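Local coordinates for protein glycoside hydrolase family 31 (Trueperella pyogenes, PDB 5I0F) that probably hydrolyses cycloalternan, a cyclic glucose tetrasaccharide, through a covalent glycosyl-enzyme intermediate, at residues A[577-582]-A[620-625]. Residues are numbered along the deposited sequence; the frame is centred on the assembly and turned at random.
Sequences RAFAAA and DLARHY
A580 sets its methyl against one face of the Y625 ring, displaced from the centre toward the hydroxyl-bearing rim, so that A580 CB lies 3.3 Å from Y625 CZ. This CH-pi contact, with the methyl 25° off the ring normal, is the close, buried part of the interface. H624 brings its CD2 over the centre of the opposite face, 3.7 Å above the plane, its imidazole turned steeply to the phenol rather than stacked on it. Y625 OH is hydrogen-bonded to W720 O, and H624 NE2 to D721 O. The F579 and Y625 side chains run past one another, which brings the F579 ring edge to the Y625 methylene, CD1 to Y625 CB 3.6 Å. With CG anti to the backbone N (chi1 -160°), the F579 ring reaches across to helix 617-646, and A622 CB lies over one of its faces, 4.2 Å from the ring centroid. Segments 577-582 and 620-625 run nearly parallel, their axes 10.0 Å apart and 11° from alignment, on helices 572-583 and 617-646 in the outer helical layer of the GH31 (beta/alpha)8 barrel. F579 also touches M588 of the last barrel strand, which places this side of the contact against the barrel wall. The far flank of 620-625 is instead solvent-facing and polar: R623 points away from helix 572-583, and its NH1 makes a salt bridge to exposed D620, 2.6 Å from OD1 and in the guanidinium plane, while R623 NH2 pairs with E320.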
loop_
_atom_site.group_PDB
_atom_site.type_symbol
_atom_site.label_atom_id
_atom_site.label_comp_id
_atom_site.label_asym_id
_atom_site.label_seq_id
_atom_site.Cartn_x
_atom_site.Cartn_y
_atom_site.Cartn_z
ATOM N N ARG A 577 -18.506 -16.724 3.942
ATOM C CA ARG A 577 -18.176 -15.973 5.156
ATOM C C ARG A 577 -17.606 -14.593 4.811
ATOM O O ARG A 577 -17.923 -13.603 5.465
ATOM C CB ARG A 577 -17.182 -16.725 6.044
ATOM C CG ARG A 577 -17.645 -18.053 6.603
ATOM C CD ARG A 577 -18.967 -17.959 7.322
ATOM N NE ARG A 577 -19.234 -19.124 8.159
ATOM C CZ ARG A 577 -20.368 -19.333 8.826
ATOM N NH1 ARG A 577 -21.383 -18.467 8.765
ATOM N NH2 ARG A 577 -20.489 -20.430 9.577
ATOM N N ALA A 578 -16.798 -14.533 3.770
ATOM C CA ALA A 578 -16.170 -13.295 3.355
ATOM C C ALA A 578 -17.175 -12.328 2.736
ATOM O O ALA A 578 -17.076 -11.112 2.930
ATOM C CB ALA A 578 -15.049 -13.583 2.371
ATOM N N PHE A 579 -18.130 -12.868 1.973
ATOM C CA PHE A 579 -19.177 -12.037 1.358
ATOM C C PHE A 579 -20.039 -11.399 2.468
ATOM O O PHE A 579 -20.351 -10.207 2.414
ATOM C CB PHE A 579 -20.011 -12.854 0.361
ATOM C CG PHE A 579 -20.784 -12.027 -0.650
ATOM C CD1 PHE A 579 -21.979 -11.410 -0.307
ATOM C CD2 PHE A 579 -20.338 -11.921 -1.963
ATOM C CE1 PHE A 579 -22.702 -10.678 -1.240
ATOM C CE2 PHE A 579 -21.058 -11.195 -2.911
ATOM C CZ PHE A 579 -22.234 -10.552 -2.547
ATOM N N ALA A 580 -20.384 -12.188 3.491
ATOM C CA ALA A 580 -21.153 -11.684 4.646
ATOM C C ALA A 580 -20.376 -10.589 5.389
ATOM O O ALA A 580 -20.916 -9.525 5.720
ATOM C CB ALA A 580 -21.516 -12.831 5.581
ATOM N N ALA A 581 -19.086 -10.818 5.609
ATOM C CA ALA A 581 -18.274 -9.831 6.297
ATOM C C ALA A 581 -18.168 -8.545 5.512
ATOM O O ALA A 581 -18.295 -7.454 6.106
ATOM C CB ALA A 581 -16.884 -10.374 6.588
ATOM N N ALA A 582 -17.908 -8.680 4.202
ATOM C CA ALA A 582 -17.744 -7.535 3.319
ATOM C C ALA A 582 -18.988 -6.654 3.286
ATOM O O ALA A 582 -18.880 -5.437 3.080
ATOM C CB ALA A 582 -17.367 -7.996 1.905
ATOM N N ASP A 620 -27.955 -17.538 -4.237
ATOM C CA ASP A 620 -28.995 -17.104 -3.275
ATOM C C ASP A 620 -28.375 -16.355 -2.094
ATOM O O ASP A 620 -28.923 -15.359 -1.637
ATOM C CB ASP A 620 -29.815 -18.289 -2.735
ATOM C CG ASP A 620 -30.943 -18.733 -3.676
ATOM O OD1 ASP A 620 -31.233 -18.114 -4.736
ATOM O OD2 ASP A 620 -31.596 -19.743 -3.332
ATOM N N LEU A 621 -27.222 -16.825 -1.612
ATOM C CA LEU A 621 -26.516 -16.119 -0.527
ATOM C C LEU A 621 -26.087 -14.710 -0.928
ATOM O O LEU A 621 -26.225 -13.786 -0.140
ATOM C CB LEU A 621 -25.293 -16.906 -0.052
ATOM C CG LEU A 621 -25.084 -16.922 1.454
ATOM C CD1 LEU A 621 -26.249 -17.667 2.153
ATOM C CD2 LEU A 621 -23.748 -17.565 1.822
ATOM N N ALA A 622 -25.558 -14.552 -2.137
ATOM C CA ALA A 622 -25.180 -13.238 -2.625
ATOM C C ALA A 622 -26.395 -12.315 -2.787
ATOM O O ALA A 622 -26.312 -11.126 -2.464
ATOM C CB ALA A 622 -24.417 -13.347 -3.927
ATOM N N ARG A 623 -27.522 -12.871 -3.255
ATOM C CA ARG A 623 -28.788 -12.126 -3.301
ATOM C C ARG A 623 -29.156 -11.611 -1.913
ATOM O O ARG A 623 -29.431 -10.420 -1.744
ATOM C CB ARG A 623 -29.946 -12.992 -3.864
ATOM C CG ARG A 623 -30.144 -12.935 -5.373
ATOM C CD ARG A 623 -31.445 -13.625 -5.830
ATOM N NE ARG A 623 -31.270 -15.077 -5.975
ATOM C CZ ARG A 623 -30.746 -15.703 -7.036
ATOM N NH1 ARG A 623 -30.642 -17.033 -7.039
ATOM N NH2 ARG A 623 -30.328 -15.041 -8.104
ATOM N N HIS A 624 -29.147 -12.522 -0.932
ATOM C CA HIS A 624 -29.460 -12.211 0.472
ATOM C C HIS A 624 -28.578 -11.091 1.036
ATOM O O HIS A 624 -29.080 -10.080 1.536
ATOM C CB HIS A 624 -29.348 -13.502 1.314
ATOM C CG HIS A 624 -29.302 -13.290 2.794
ATOM N ND1 HIS A 624 -30.368 -12.800 3.515
ATOM C CD2 HIS A 624 -28.327 -13.554 3.697
ATOM C CE1 HIS A 624 -30.044 -12.736 4.795
ATOM N NE2 HIS A 624 -28.811 -13.196 4.934
ATOM N N TYR A 625 -27.264 -11.264 0.956
ATOM C CA TYR A 625 -26.361 -10.242 1.491
ATOM C C TYR A 625 -26.370 -8.933 0.689
ATOM O O TYR A 625 -26.169 -7.860 1.283
ATOM C CB TYR A 625 -24.947 -10.803 1.683
ATOM C CG TYR A 625 -24.869 -11.718 2.896
ATOM C CD1 TYR A 625 -25.091 -11.215 4.199
ATOM C CD2 TYR A 625 -24.583 -13.064 2.756
ATOM C CE1 TYR A 625 -25.008 -12.036 5.323
ATOM C CE2 TYR A 625 -24.513 -13.899 3.869
ATOM C CZ TYR A 625 -24.752 -13.393 5.147
ATOM O OH TYR A 625 -24.661 -14.239 6.244
#